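Local coordinates for enoyl-CoA hydratase/isomerase family protein (Bacillus anthracis, PDB 3KQF), which probably catalyses the reversible addition of water across the double bond of 2-enoyl-CoA thioesters, as enoyl-CoA hydratases of the crotonase family do, at residues A[12-17]-A[42-47]; A[33-38]-A[84-89]; A[96-101]-A[122-127]; A[152-157]-A[165-170]; A[173-178]-A[185-190]. One frame throughout, in Å; residues are numbered along the deposited sequence.

Interaction 1: A[12-17]-A[42-47]; sequences VDYATP and QNILTQ
Val12 and Ile44 meet end on, a methyl of the edge strand against the longer branch of the helix residue. The nearest approach joins Val12 CG2 to Ile44 CG1 at 3.7 Å, and the same methyl also lies 4.0 Å from Ile44 CD1. On the valine, CG2 stands anti to the carbonyl carbon, beside its own backbone N, and this is the branch aimed at the helix. On Ile44, CG1 runs anti to the backbone N (chi1 -177°) and carries CD1 out toward the strand. Ile44 was modelled in two conformations, and this account holds for one of them.

Tyr14 comes in from the opposite direction to the isoleucine and offers the far end of its ring, its OH lying 4.2 Å from Ile44 CD1. That hydroxyl has a weak hydrogen bond to Glu51, so an otherwise apolar contact has a polar margin. Within the helix, Gln42 O is gripped twice, by Thr46 N at 3.0 Å and by Thr46 OG1 at 2.9 Å, from opposite faces of its plane.

Strand 10-13 is the outermost strand at this end of the larger sheet of the crotonase fold, and Val12 also packs on Val20 of its antiparallel neighbour, strand 19-24. Helix 35-49 packs against this sheet edge and lies between it and helix 81-99, where Gln42, Leu45 and Thr46 rest on Met97.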
# COMPACT_ATOMS: atom_id res chain seq x y z
N VAL A 12 33.24 -8.69 -2.85
CA VAL A 12 32.93 -7.26 -2.83
C VAL A 12 33.66 -6.62 -3.99
O VAL A 12 34.86 -6.84 -4.15
CB VAL A 12 33.37 -6.59 -1.52
CG1 VAL A 12 33.08 -5.09 -1.56
CG2 VAL A 12 32.67 -7.20 -0.34
N ASP A 13 32.94 -5.88 -4.83
CA ASP A 13 33.55 -5.24 -6.00
C ASP A 13 33.22 -3.75 -6.08
O ASP A 13 32.03 -3.35 -6.16
CB ASP A 13 33.11 -5.94 -7.28
CG ASP A 13 33.81 -5.39 -8.53
OD1 ASP A 13 34.82 -4.66 -8.40
OD2 ASP A 13 33.34 -5.70 -9.64
N TYR A 14 34.29 -2.94 -6.05
CA TYR A 14 34.25 -1.48 -6.15
C TYR A 14 34.71 -1.02 -7.53
O TYR A 14 35.25 0.08 -7.67
CB TYR A 14 35.22 -0.84 -5.13
CG TYR A 14 34.82 -0.96 -3.68
CD1 TYR A 14 35.19 -2.06 -2.92
CD2 TYR A 14 34.13 0.07 -3.05
CE1 TYR A 14 34.83 -2.16 -1.59
CE2 TYR A 14 33.78 -0.01 -1.71
CZ TYR A 14 34.14 -1.13 -0.99
OH TYR A 14 33.78 -1.22 0.33
N ALA A 15 34.50 -1.84 -8.55
CA ALA A 15 34.93 -1.51 -9.90
C ALA A 15 34.32 -0.20 -10.39
O ALA A 15 35.02 0.64 -10.93
CB ALA A 15 34.58 -2.65 -10.88
N THR A 16 33.01 -0.04 -10.16
CA THR A 16 32.28 1.14 -10.60
C THR A 16 32.36 2.26 -9.55
O THR A 16 31.99 2.05 -8.39
CB THR A 16 30.81 0.78 -10.84
OG1 THR A 16 30.74 -0.40 -11.66
CG2 THR A 16 30.06 1.94 -11.51
N PRO A 17 32.83 3.45 -9.96
CA PRO A 17 32.96 4.59 -9.03
C PRO A 17 31.68 4.93 -8.25
O PRO A 17 30.59 4.98 -8.83
CB PRO A 17 33.34 5.75 -9.95
CG PRO A 17 34.02 5.10 -11.10
CD PRO A 17 33.38 3.77 -11.29
N GLN A 42 28.04 -8.98 7.70
CA GLN A 42 27.94 -7.95 8.73
C GLN A 42 29.21 -7.10 8.79
O GLN A 42 29.14 -5.90 8.99
CB GLN A 42 27.66 -8.56 10.11
CG GLN A 42 26.28 -9.21 10.26
CD GLN A 42 26.02 -9.72 11.67
OE1 GLN A 42 26.88 -9.65 12.54
NE2 GLN A 42 24.81 -10.24 11.91
N ASN A 43 30.38 -7.72 8.66
CA ASN A 43 31.65 -6.99 8.70
C ASN A 43 31.76 -6.00 7.53
O ASN A 43 32.18 -4.87 7.72
CB ASN A 43 32.84 -7.95 8.72
CG ASN A 43 32.88 -8.82 9.98
OD1 ASN A 43 32.20 -8.54 10.96
ND2 ASN A 43 33.69 -9.87 9.95
N ILE A 44 31.39 -6.43 6.33
CA ILE A 44 31.46 -5.54 5.16
C ILE A 44 30.39 -4.44 5.27
O ILE A 44 30.64 -3.30 4.89
CB ILE A 44 31.33 -6.28 3.81
CG1 ILE A 44 31.48 -5.30 2.65
CG2 ILE A 44 30.01 -7.00 3.71
CD1 ILE A 44 32.79 -4.56 2.61
N LEU A 45 29.21 -4.78 5.80
CA LEU A 45 28.16 -3.76 5.99
C LEU A 45 28.65 -2.65 6.96
O LEU A 45 28.37 -1.47 6.75
CB LEU A 45 26.87 -4.42 6.49
CG LEU A 45 26.15 -5.27 5.42
CD1 LEU A 45 24.99 -6.06 6.01
CD2 LEU A 45 25.66 -4.40 4.25
N THR A 46 29.41 -3.04 7.99
CA THR A 46 29.98 -2.07 8.96
C THR A 46 30.97 -1.14 8.28
O THR A 46 31.04 0.04 8.63
CB THR A 46 30.68 -2.78 10.13
OG1 THR A 46 29.76 -3.64 10.78
CG2 THR A 46 31.25 -1.77 11.15
N GLN A 47 31.74 -1.67 7.34
CA GLN A 47 32.71 -0.87 6.60
C GLN A 47 32.00 0.13 5.67
O GLN A 47 32.25 1.32 5.71
CB GLN A 47 33.66 -1.79 5.82
CG GLN A 47 34.74 -1.08 5.02
CD GLN A 47 35.87 -2.02 4.56
OE1 GLN A 47 35.74 -3.24 4.61
NE2 GLN A 47 36.98 -1.43 4.11

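Interaction 2: A[33-38]-A[84-89]; sequences LSLALL and VRHAVS
Leu35 lays its CD2 methyl over the backbone and side chain of Ala87, 3.9 Å from both Ala87 CA and Ala87 CB. The other branch serves a second neighbour: CD1 comes to the edge of the His86 imidazole, near the ring plane, with His86 ND1 4.2 Å away. One leucine fork therefore straddles two consecutive residues of the facing helix. Its first torsion, chi1 -60°, sets CG anti to the carbonyl carbon, and the chain then extends until it reaches helix 81-99.

The helix that carries Leu35 has only just begun. Ser34 is its N-cap, with Ser34 OG accepting from Leu37 N at 3.2 Å along a fairly straight bond (159° at the hydrogen), while Leu35 N is taken by Glu75. The crotonase fold is a spiral of repeated beta-beta-alpha units, and here the first turn of helix 35-49 packs on helix 81-99. A turn on, Leu38 packs further along helix 81-99, on Met90, Ile91 and Thr94. Elsewhere on the 84-89 turn, helix 81-99 meets another chain: Arg85 forms a salt bridge with Glu239 of the second subunit, and Val88 packs on Tyr238 of that subunit.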
# COMPACT_ATOMS: atom_id res chain seq x y z
N LEU A 33 22.29 -18.77 3.47
CA LEU A 33 22.88 -17.96 4.53
C LEU A 33 23.41 -18.76 5.71
O LEU A 33 22.66 -19.07 6.65
CB LEU A 33 21.83 -16.95 5.01
CG LEU A 33 21.21 -16.06 3.93
CD1 LEU A 33 19.95 -15.37 4.48
CD2 LEU A 33 22.20 -15.04 3.37
N SER A 34 24.69 -19.12 5.67
CA SER A 34 25.30 -19.82 6.78
C SER A 34 25.74 -18.76 7.79
O SER A 34 25.86 -17.58 7.45
CB SER A 34 26.52 -20.62 6.31
OG SER A 34 27.46 -19.78 5.67
N LEU A 35 25.98 -19.17 9.03
CA LEU A 35 26.44 -18.22 10.04
C LEU A 35 27.77 -17.60 9.61
O LEU A 35 28.00 -16.43 9.84
CB LEU A 35 26.58 -18.88 11.42
CG LEU A 35 25.29 -19.48 12.00
CD1 LEU A 35 25.51 -20.07 13.37
CD2 LEU A 35 24.20 -18.42 12.06
N ALA A 36 28.62 -18.38 8.96
CA ALA A 36 29.92 -17.85 8.49
C ALA A 36 29.71 -16.74 7.44
O ALA A 36 30.37 -15.69 7.50
CB ALA A 36 30.80 -18.98 7.94
N LEU A 37 28.79 -16.96 6.51
CA LEU A 37 28.47 -15.94 5.50
C LEU A 37 27.88 -14.70 6.16
O LEU A 37 28.26 -13.57 5.82
CB LEU A 37 27.53 -16.49 4.43
CG LEU A 37 27.00 -15.51 3.35
CD1 LEU A 37 26.59 -16.24 2.08
CD2 LEU A 37 25.83 -14.67 3.88
N LEU A 38 26.99 -14.89 7.13
CA LEU A 38 26.36 -13.75 7.82
C LEU A 38 27.41 -12.90 8.54
O LEU A 38 27.33 -11.67 8.52
CB LEU A 38 25.25 -14.23 8.76
CG LEU A 38 24.04 -14.87 8.07
CD1 LEU A 38 23.14 -15.50 9.11
CD2 LEU A 38 23.25 -13.88 7.20
N VAL A 84 19.22 -22.16 17.67
CA VAL A 84 18.19 -21.63 16.78
C VAL A 84 17.98 -20.11 17.01
O VAL A 84 17.99 -19.33 16.08
CB VAL A 84 16.85 -22.37 16.95
CG1 VAL A 84 15.76 -21.71 16.10
CG2 VAL A 84 17.02 -23.85 16.59
N ARG A 85 17.82 -19.71 18.27
CA ARG A 85 17.63 -18.29 18.59
C ARG A 85 18.79 -17.42 18.12
O ARG A 85 18.58 -16.32 17.63
CB ARG A 85 17.40 -18.08 20.08
CG ARG A 85 16.13 -18.71 20.58
CD ARG A 85 15.79 -18.21 21.97
NE ARG A 85 14.62 -18.90 22.47
CZ ARG A 85 14.65 -19.91 23.33
NH1 ARG A 85 15.80 -20.34 23.84
NH2 ARG A 85 13.51 -20.47 23.70
N HIS A 86 20.01 -17.92 18.28
CA HIS A 86 21.19 -17.17 17.87
C HIS A 86 21.25 -17.04 16.35
O HIS A 86 21.58 -15.98 15.83
CB HIS A 86 22.49 -17.83 18.38
CG HIS A 86 23.73 -17.22 17.79
ND1 HIS A 86 24.40 -17.78 16.73
CD2 HIS A 86 24.40 -16.09 18.10
CE1 HIS A 86 25.44 -17.02 16.42
NE2 HIS A 86 25.46 -15.99 17.24
N ALA A 87 20.90 -18.12 15.64
CA ALA A 87 20.94 -18.12 14.18
C ALA A 87 19.89 -17.18 13.60
O ALA A 87 20.18 -16.40 12.68
CB ALA A 87 20.76 -19.51 13.63
N VAL A 88 18.66 -17.24 14.13
CA VAL A 88 17.60 -16.36 13.64
C VAL A 88 17.99 -14.91 13.97
O VAL A 88 17.79 -14.01 13.16
CB VAL A 88 16.22 -16.74 14.18
CG1 VAL A 88 15.14 -15.94 13.51
CG2 VAL A 88 15.95 -18.22 13.92
N SER A 89 18.61 -14.71 15.14
CA SER A 89 19.07 -13.38 15.52
C SER A 89 20.13 -12.83 14.55
O SER A 89 20.09 -11.65 14.17
CB SER A 89 19.62 -13.39 16.94
OG SER A 89 20.12 -12.11 17.27

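Interaction 3: A[96-101]-A[122-127]; sequences EMVEQL and LACDFR
Val98 and Glu99, in the last turn of helix 81-99, receive the 122-127 segment as it leaves its own helix. At Leu122 the link is indirect: a water lies 2.8 Å from Leu122 O and 3.1 Å from Glu99 OE1. Glu99 was modelled in two conformations, so this bridge belongs to one of them; there the carboxylate's stronger partner is Arg153, through a salt bridge.

Ala123 carries most of the direct contact. Its carbonyl oxygen is approached by the CA-H of Glu99, with Glu99 CA 3.5 Å from Ala123 O and an angle of 131° at the hydrogen. Val98 CG1 sits 3.6 Å from the same oxygen, Ala123 O. This methyl stands anti to its backbone N (chi1 169°), which also sets Val98 CG1 4.1 Å from Ala123 CB. The small alanine side chain is consistent with so close an approach of the backbones, CA of Glu99 to CA of Ala123 being 5.0 Å.

Cys124 points its CB away from the helix, yet its SG still reaches Val98 CG1 at 4.2 Å. Its carbonyl oxygen points away from SG and accepts from Arg127: NH2 donates to Cys124 O at 2.8 Å, from 49° above the carbonyl plane, although the oxygen lies in the guanidinium plane. Asp125 forms salt bridges with Lys216 and with Lys164 of the third subunit.

Phe126 and Arg127 then enter strand 126-130. The contact thus wedges the end of helix 81-99 against the turn joining helix 116-123 to that strand, beside strand 105-109, whose Val105 touches both Val98 and Cys124.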
# COMPACT_ATOMS: atom_id res chain seq x y z
N GLU A 96 18.57 -5.81 9.25
CA GLU A 96 18.50 -4.45 9.80
C GLU A 96 19.68 -3.61 9.35
O GLU A 96 19.52 -2.44 9.03
CB GLU A 96 18.43 -4.48 11.32
CG GLU A 96 17.15 -5.11 11.80
CD GLU A 96 17.11 -5.29 13.29
OE1 GLU A 96 18.15 -5.68 13.88
OE2 GLU A 96 16.03 -5.07 13.87
N MSE A 97 20.87 -4.21 9.31
CA MSE A 97 22.06 -3.48 8.89
C MSE A 97 21.99 -3.07 7.42
O MSE A 97 22.45 -1.98 7.05
CB MSE A 97 23.32 -4.30 9.17
CG MSE A 97 23.57 -4.57 10.65
SE MSE A 97 25.17 -5.69 10.89
CE MSE A 97 26.40 -4.44 10.14
N VAL A 98 21.41 -3.93 6.57
CA VAL A 98 21.24 -3.61 5.14
C VAL A 98 20.28 -2.45 5.03
O VAL A 98 20.56 -1.46 4.35
CB VAL A 98 20.63 -4.79 4.33
CG1 VAL A 98 20.20 -4.30 2.91
CG2 VAL A 98 21.58 -5.95 4.26
N GLU A 99 19.16 -2.56 5.72
CA GLU A 99 18.12 -1.56 5.67
C GLU A 99 18.60 -0.20 6.16
O GLU A 99 18.26 0.82 5.57
CB GLU A 99 16.90 -2.04 6.47
CG GLU A 99 15.64 -1.30 6.17
CD GLU A 99 14.42 -1.97 6.76
OE1 GLU A 99 13.45 -2.22 6.00
OE2 GLU A 99 14.44 -2.29 7.97
N GLN A 100 19.41 -0.20 7.22
CA GLN A 100 19.93 1.04 7.81
C GLN A 100 21.21 1.64 7.22
O GLN A 100 21.69 2.65 7.73
CB GLN A 100 20.05 0.86 9.31
CG GLN A 100 18.70 0.61 9.96
CD GLN A 100 18.80 0.23 11.42
OE1 GLN A 100 19.89 0.25 12.00
NE2 GLN A 100 17.67 -0.15 12.03
N LEU A 101 21.75 1.06 6.16
CA LEU A 101 22.88 1.69 5.48
C LEU A 101 22.43 3.07 4.99
O LEU A 101 21.28 3.24 4.56
CB LEU A 101 23.33 0.89 4.28
CG LEU A 101 24.17 -0.34 4.52
CD1 LEU A 101 24.37 -1.08 3.19
CD2 LEU A 101 25.50 0.07 5.18
N LEU A 122 13.80 -7.76 0.50
CA LEU A 122 12.88 -6.78 1.11
C LEU A 122 13.63 -5.75 1.96
O LEU A 122 13.13 -4.66 2.15
CB LEU A 122 11.83 -7.48 1.97
CG LEU A 122 10.77 -8.26 1.16
CD1 LEU A 122 10.00 -9.25 2.03
CD2 LEU A 122 9.80 -7.31 0.43
N ALA A 123 14.80 -6.12 2.47
CA ALA A 123 15.63 -5.21 3.29
C ALA A 123 16.30 -4.18 2.41
O ALA A 123 16.81 -3.17 2.91
CB ALA A 123 16.68 -5.99 4.08
N CYS A 124 16.34 -4.44 1.11
CA CYS A 124 16.90 -3.48 0.16
C CYS A 124 15.86 -2.41 -0.17
O CYS A 124 14.65 -2.65 -0.04
CB CYS A 124 17.36 -4.18 -1.13
SG CYS A 124 18.69 -5.42 -0.88
N ASP A 125 16.33 -1.23 -0.57
CA ASP A 125 15.44 -0.12 -0.96
C ASP A 125 14.52 -0.47 -2.13
O ASP A 125 13.35 -0.11 -2.11
CB ASP A 125 16.26 1.13 -1.29
CG ASP A 125 16.96 1.69 -0.08
OD1 ASP A 125 16.36 2.54 0.60
OD2 ASP A 125 18.06 1.21 0.27
N PHE A 126 15.07 -1.05 -3.20
CA PHE A 126 14.25 -1.57 -4.31
C PHE A 126 14.95 -2.74 -4.98
O PHE A 126 16.13 -3.02 -4.70
CB PHE A 126 13.73 -0.49 -5.28
CG PHE A 126 14.79 0.27 -5.99
CD1 PHE A 126 15.27 -0.16 -7.22
CD2 PHE A 126 15.31 1.42 -5.42
CE1 PHE A 126 16.25 0.54 -7.87
CE2 PHE A 126 16.30 2.14 -6.07
CZ PHE A 126 16.77 1.71 -7.30
N ARG A 127 14.20 -3.41 -5.85
CA ARG A 127 14.59 -4.67 -6.43
C ARG A 127 14.47 -4.76 -7.95
O ARG A 127 13.50 -4.31 -8.56
CB ARG A 127 13.64 -5.72 -5.82
CG ARG A 127 13.82 -5.95 -4.32
CD ARG A 127 12.50 -6.23 -3.56
NE ARG A 127 11.71 -5.00 -3.48
CZ ARG A 127 11.93 -4.00 -2.62
NH1 ARG A 127 11.18 -2.91 -2.67
NH2 ARG A 127 12.91 -4.07 -1.73
O HOH W 1 13.65 -2.05 2.94

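Interaction 4: A[152-157]-A[165-170]; sequences QRLPRL and ELIYTG
Glu165 O is gripped by two donors of one residue, Thr169 OG1 at 2.7 Å and Thr169 N at 3.1 Å, closing the last turn of the helix whose Leu166 and Ile167 face Leu154. Between the two segments the contact is apolar and rests on one methyl. Leu154 CD2 lies against the end of the isoleucine's longer branch, 4.1 Å from Ile167 CD1 and 4.2 Å from Ile167 CG1, as the two side chains run by one another with opposing headings. The same Leu154 CD2 is 4.3 Å from Leu166 CD1. The leucine is carried outward by chi1 -170°, with CG anti to the backbone N, and it therefore fits between two neighbours on the facing helix.

Helix 150-158 is kinked at Pro155, whose nitrogen has no bond to the preceding turn. Beside the kink Arg156 holds Gln152 twice, NH1 donating to Gln152 O at 3.0 Å, in the guanidinium plane, and to Gln152 OE1, tilted 17° from it. Both residues also bond backbone carbonyls of the second subunit, Arg156 those of Gly222 and Val225, and Gln152 that of Ala218.

Helices 150-158 and 160-169 follow one another in the chain with a short connection, and Leu154 also packs on Ala163 of the second. Leu137 touches both Leu154 and Ile167, and Leu122 of helix 116-123 packs against Leu154.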
# COMPACT_ATOMS: atom_id res chain seq x y z
N GLN A 152 6.67 -8.55 8.21
CA GLN A 152 6.56 -7.09 8.37
C GLN A 152 6.89 -6.30 7.09
O GLN A 152 6.12 -5.41 6.69
CB GLN A 152 7.50 -6.67 9.49
CG GLN A 152 7.21 -7.42 10.79
CD GLN A 152 5.77 -7.26 11.19
OE1 GLN A 152 5.28 -6.12 11.33
NE2 GLN A 152 5.06 -8.39 11.36
N ARG A 153 8.01 -6.60 6.43
CA ARG A 153 8.37 -5.86 5.22
C ARG A 153 7.51 -6.21 4.00
O ARG A 153 7.26 -5.35 3.16
CB ARG A 153 9.87 -6.03 4.89
CG ARG A 153 10.80 -5.52 6.02
CD ARG A 153 12.27 -5.49 5.61
NE ARG A 153 13.11 -4.97 6.68
CZ ARG A 153 13.74 -5.72 7.59
NH1 ARG A 153 13.65 -7.04 7.56
NH2 ARG A 153 14.46 -5.13 8.54
N LEU A 154 7.03 -7.45 3.90
CA LEU A 154 6.24 -7.83 2.74
C LEU A 154 4.88 -7.10 2.71
O LEU A 154 4.54 -6.51 1.70
CB LEU A 154 6.04 -9.35 2.64
CG LEU A 154 5.44 -9.84 1.32
CD1 LEU A 154 6.32 -9.50 0.09
CD2 LEU A 154 5.16 -11.32 1.35
N PRO A 155 4.11 -7.13 3.81
CA PRO A 155 2.82 -6.41 3.69
C PRO A 155 2.99 -4.91 3.55
O PRO A 155 2.14 -4.24 2.96
CB PRO A 155 2.08 -6.75 4.99
CG PRO A 155 3.13 -7.21 5.94
CD PRO A 155 4.21 -7.85 5.09
N ARG A 156 4.08 -4.37 4.09
CA ARG A 156 4.33 -2.96 3.97
C ARG A 156 4.58 -2.59 2.51
O ARG A 156 4.13 -1.53 2.06
CB ARG A 156 5.48 -2.51 4.87
CG ARG A 156 5.06 -2.38 6.32
CD ARG A 156 6.20 -2.07 7.22
NE ARG A 156 5.72 -1.77 8.58
CZ ARG A 156 5.31 -2.68 9.46
NH1 ARG A 156 5.31 -3.98 9.17
NH2 ARG A 156 4.90 -2.30 10.66
N LEU A 157 5.20 -3.48 1.76
CA LEU A 157 5.51 -3.20 0.33
C LEU A 157 4.36 -3.46 -0.63
O LEU A 157 4.07 -2.63 -1.51
CB LEU A 157 6.74 -3.99 -0.12
CG LEU A 157 7.26 -3.74 -1.55
CD1 LEU A 157 7.68 -2.29 -1.67
CD2 LEU A 157 8.41 -4.66 -1.86
N GLU A 165 -1.64 -14.09 1.51
CA GLU A 165 -1.81 -15.30 0.67
C GLU A 165 -0.42 -15.92 0.39
O GLU A 165 -0.27 -17.11 0.41
CB GLU A 165 -2.61 -15.04 -0.61
CG GLU A 165 -2.01 -14.20 -1.71
CD GLU A 165 -1.17 -14.98 -2.72
OE1 GLU A 165 -0.81 -14.38 -3.75
OE2 GLU A 165 -0.91 -16.19 -2.53
N LEU A 166 0.58 -15.08 0.16
CA LEU A 166 1.94 -15.59 -0.11
C LEU A 166 2.56 -16.29 1.09
O LEU A 166 3.15 -17.38 0.95
CB LEU A 166 2.84 -14.45 -0.56
CG LEU A 166 2.49 -13.96 -1.98
CD1 LEU A 166 3.29 -12.72 -2.28
CD2 LEU A 166 2.73 -15.00 -3.05
N ILE A 167 2.45 -15.66 2.25
CA ILE A 167 3.00 -16.26 3.48
C ILE A 167 2.22 -17.51 3.92
O ILE A 167 2.82 -18.51 4.32
CB ILE A 167 3.17 -15.20 4.62
CG1 ILE A 167 4.29 -14.24 4.22
CG2 ILE A 167 3.56 -15.89 5.92
CD1 ILE A 167 4.32 -12.93 5.06
N TYR A 168 0.89 -17.48 3.85
CA TYR A 168 0.13 -18.64 4.30
C TYR A 168 0.31 -19.84 3.40
O TYR A 168 0.40 -20.96 3.89
CB TYR A 168 -1.37 -18.38 4.48
CG TYR A 168 -1.77 -17.23 5.37
CD1 TYR A 168 -0.97 -16.80 6.42
CD2 TYR A 168 -3.04 -16.66 5.23
CE1 TYR A 168 -1.39 -15.77 7.25
CE2 TYR A 168 -3.46 -15.66 6.02
CZ TYR A 168 -2.64 -15.20 7.03
OH TYR A 168 -3.10 -14.18 7.83
N THR A 169 0.39 -19.61 2.09
CA THR A 169 0.55 -20.72 1.16
C THR A 169 2.00 -21.14 1.05
O THR A 169 2.27 -22.31 0.77
CB THR A 169 0.08 -20.36 -0.26
OG1 THR A 169 0.85 -19.28 -0.75
CG2 THR A 169 -1.43 -20.02 -0.28
N GLY A 170 2.91 -20.19 1.24
CA GLY A 170 4.36 -20.42 1.08
C GLY A 170 4.71 -20.72 -0.36
O GLY A 170 5.72 -21.35 -0.64

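Interaction 5: A[173-178]-A[185-190]; sequences ISAQEA and EFVVPV
A capping box opens helix 175-181, and the first turn it sets in place is the surface that meets strand 186-188. Ser174, the N-cap, accepts with OG from Glu177 N at 3.1 Å (161° at the hydrogen). In return, Ser174 N donates to Glu177 OE1 at 3.0 Å, arriving on the anti side of the carboxylate and 32° out of its plane. Seated at the start of a helix, that carboxylate would probably be stabilised in its charged form.

Against this turn stands Val187, which uses both methyls. Val187 CG2 comes 3.7 Å from Ala175 O. The other methyl, Val187 CG1, reaches 4.2 Å from Ala175 CB and 4.3 Å from Gln176 NE2. The glutamine's CB points away from the strand, but the bend at chi2 (69°) brings the amide nitrogen back to the valine's CG1. NE2 donates to Glu131 O, which helps hold the amide in place while it borders an apolar neighbour.

On the sheet, strand 186-188 pairs with strand 126-130, and Phe186 meets Arg162 of the third subunit in a cation-pi contact. No hydrogen bond joins helix turn and strand directly. Their contact is made by the two methyls of Val187 against Ala175, both its CB and its carbonyl oxygen, and the end of Gln176, by van der Waals contact, while Ser174 and Glu177 pair with each other in the box and Gln176 NE2 bonds Glu131 O.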
# COMPACT_ATOMS: atom_id res chain seq x y z
N ILE A 173 6.60 -17.73 -6.66
CA ILE A 173 6.05 -16.93 -7.74
C ILE A 173 7.16 -16.51 -8.71
O ILE A 173 8.34 -16.43 -8.33
CB ILE A 173 5.30 -15.72 -7.18
CG1 ILE A 173 6.27 -14.73 -6.50
CG2 ILE A 173 4.21 -16.19 -6.16
CD1 ILE A 173 5.60 -13.46 -6.02
N SER A 174 6.80 -16.28 -9.97
CA SER A 174 7.75 -15.88 -10.99
C SER A 174 8.12 -14.42 -10.83
O SER A 174 7.44 -13.68 -10.14
CB SER A 174 7.15 -16.05 -12.37
OG SER A 174 6.07 -15.15 -12.56
N ALA A 175 9.15 -14.00 -11.55
CA ALA A 175 9.56 -12.60 -11.51
C ALA A 175 8.44 -11.70 -12.05
O ALA A 175 8.24 -10.59 -11.58
CB ALA A 175 10.82 -12.43 -12.34
N GLN A 176 7.73 -12.22 -13.06
CA GLN A 176 6.63 -11.52 -13.73
C GLN A 176 5.49 -11.26 -12.76
O GLN A 176 4.92 -10.16 -12.73
CB GLN A 176 6.13 -12.34 -14.93
CG GLN A 176 7.08 -12.42 -16.12
CD GLN A 176 8.37 -13.23 -15.88
OE1 GLN A 176 8.42 -14.14 -15.04
NE2 GLN A 176 9.40 -12.94 -16.67
N GLU A 177 5.16 -12.29 -11.97
CA GLU A 177 4.13 -12.20 -10.97
C GLU A 177 4.57 -11.24 -9.89
O GLU A 177 3.78 -10.40 -9.44
CB GLU A 177 3.80 -13.59 -10.39
CG GLU A 177 3.09 -14.49 -11.40
CD GLU A 177 2.95 -15.95 -10.99
OE1 GLU A 177 3.78 -16.46 -10.21
OE2 GLU A 177 2.04 -16.61 -11.52
N ALA A 178 5.82 -11.34 -9.48
CA ALA A 178 6.36 -10.42 -8.47
C ALA A 178 6.21 -8.97 -8.94
O ALA A 178 5.87 -8.09 -8.14
CB ALA A 178 7.81 -10.72 -8.19
N GLU A 185 10.58 -4.03 -8.64
CA GLU A 185 10.35 -2.79 -9.38
C GLU A 185 10.75 -2.84 -10.85
O GLU A 185 10.22 -2.07 -11.65
CB GLU A 185 11.02 -1.60 -8.65
CG GLU A 185 10.31 -1.19 -7.32
CD GLU A 185 10.50 -2.16 -6.17
OE1 GLU A 185 11.49 -2.95 -6.15
OE2 GLU A 185 9.66 -2.13 -5.23
N PHE A 186 11.68 -3.74 -11.18
CA PHE A 186 12.12 -3.95 -12.57
C PHE A 186 12.32 -5.45 -12.85
O PHE A 186 12.67 -6.22 -11.95
CB PHE A 186 13.46 -3.26 -12.83
CG PHE A 186 13.45 -1.77 -12.55
CD1 PHE A 186 13.15 -0.86 -13.56
CD2 PHE A 186 13.74 -1.30 -11.29
CE1 PHE A 186 13.15 0.51 -13.31
CE2 PHE A 186 13.75 0.08 -11.03
CZ PHE A 186 13.43 0.98 -12.02
N VAL A 187 12.10 -5.84 -14.10
CA VAL A 187 12.38 -7.20 -14.56
C VAL A 187 13.15 -7.10 -15.88
O VAL A 187 12.73 -6.38 -16.79
CB VAL A 187 11.10 -8.09 -14.70
CG1 VAL A 187 11.47 -9.44 -15.28
CG2 VAL A 187 10.43 -8.26 -13.36
N VAL A 188 14.29 -7.78 -15.95
CA VAL A 188 15.14 -7.78 -17.13
C VAL A 188 15.70 -9.19 -17.37
O VAL A 188 15.70 -10.02 -16.46
CB VAL A 188 16.34 -6.79 -16.98
CG1 VAL A 188 15.84 -5.40 -16.68
CG2 VAL A 188 17.31 -7.25 -15.88
N PRO A 189 16.20 -9.47 -18.58
CA PRO A 189 16.77 -10.79 -18.85
C PRO A 189 17.97 -11.03 -17.94
O PRO A 189 18.70 -10.08 -17.65
CB PRO A 189 17.20 -10.70 -20.32
CG PRO A 189 16.43 -9.59 -20.87
CD PRO A 189 16.18 -8.62 -19.78
N VAL A 190 18.20 -12.27 -17.52
CA VAL A 190 19.30 -12.56 -16.58
C VAL A 190 20.66 -12.10 -17.11
O VAL A 190 21.48 -11.56 -16.36
CB VAL A 190 19.36 -14.05 -16.16
CG1 VAL A 190 19.89 -14.92 -17.30
CG2 VAL A 190 20.21 -14.23 -14.91

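From the N terminus, interaction 1 closes a loop between edge strand 10-13 and helix 35-49, and interaction 2 starts inside that loop and ends beyond it, on helix 81-99, so the two cross and share helix 35-49. The remaining contacts follow in series. Interaction 3 ties the end of helix 81-99 to the turn before strand 126-130 and touches interaction 1 through Met97. Interaction 4 joins consecutive helices and adjoins interaction 3 by the Glu99-Arg153 salt bridge. Interaction 5 closes a short loop onto strand 186-188, the sheet's other edge, meeting interaction 3 through Arg127 and Glu185 and interaction 4 through Leu166 and Ile173.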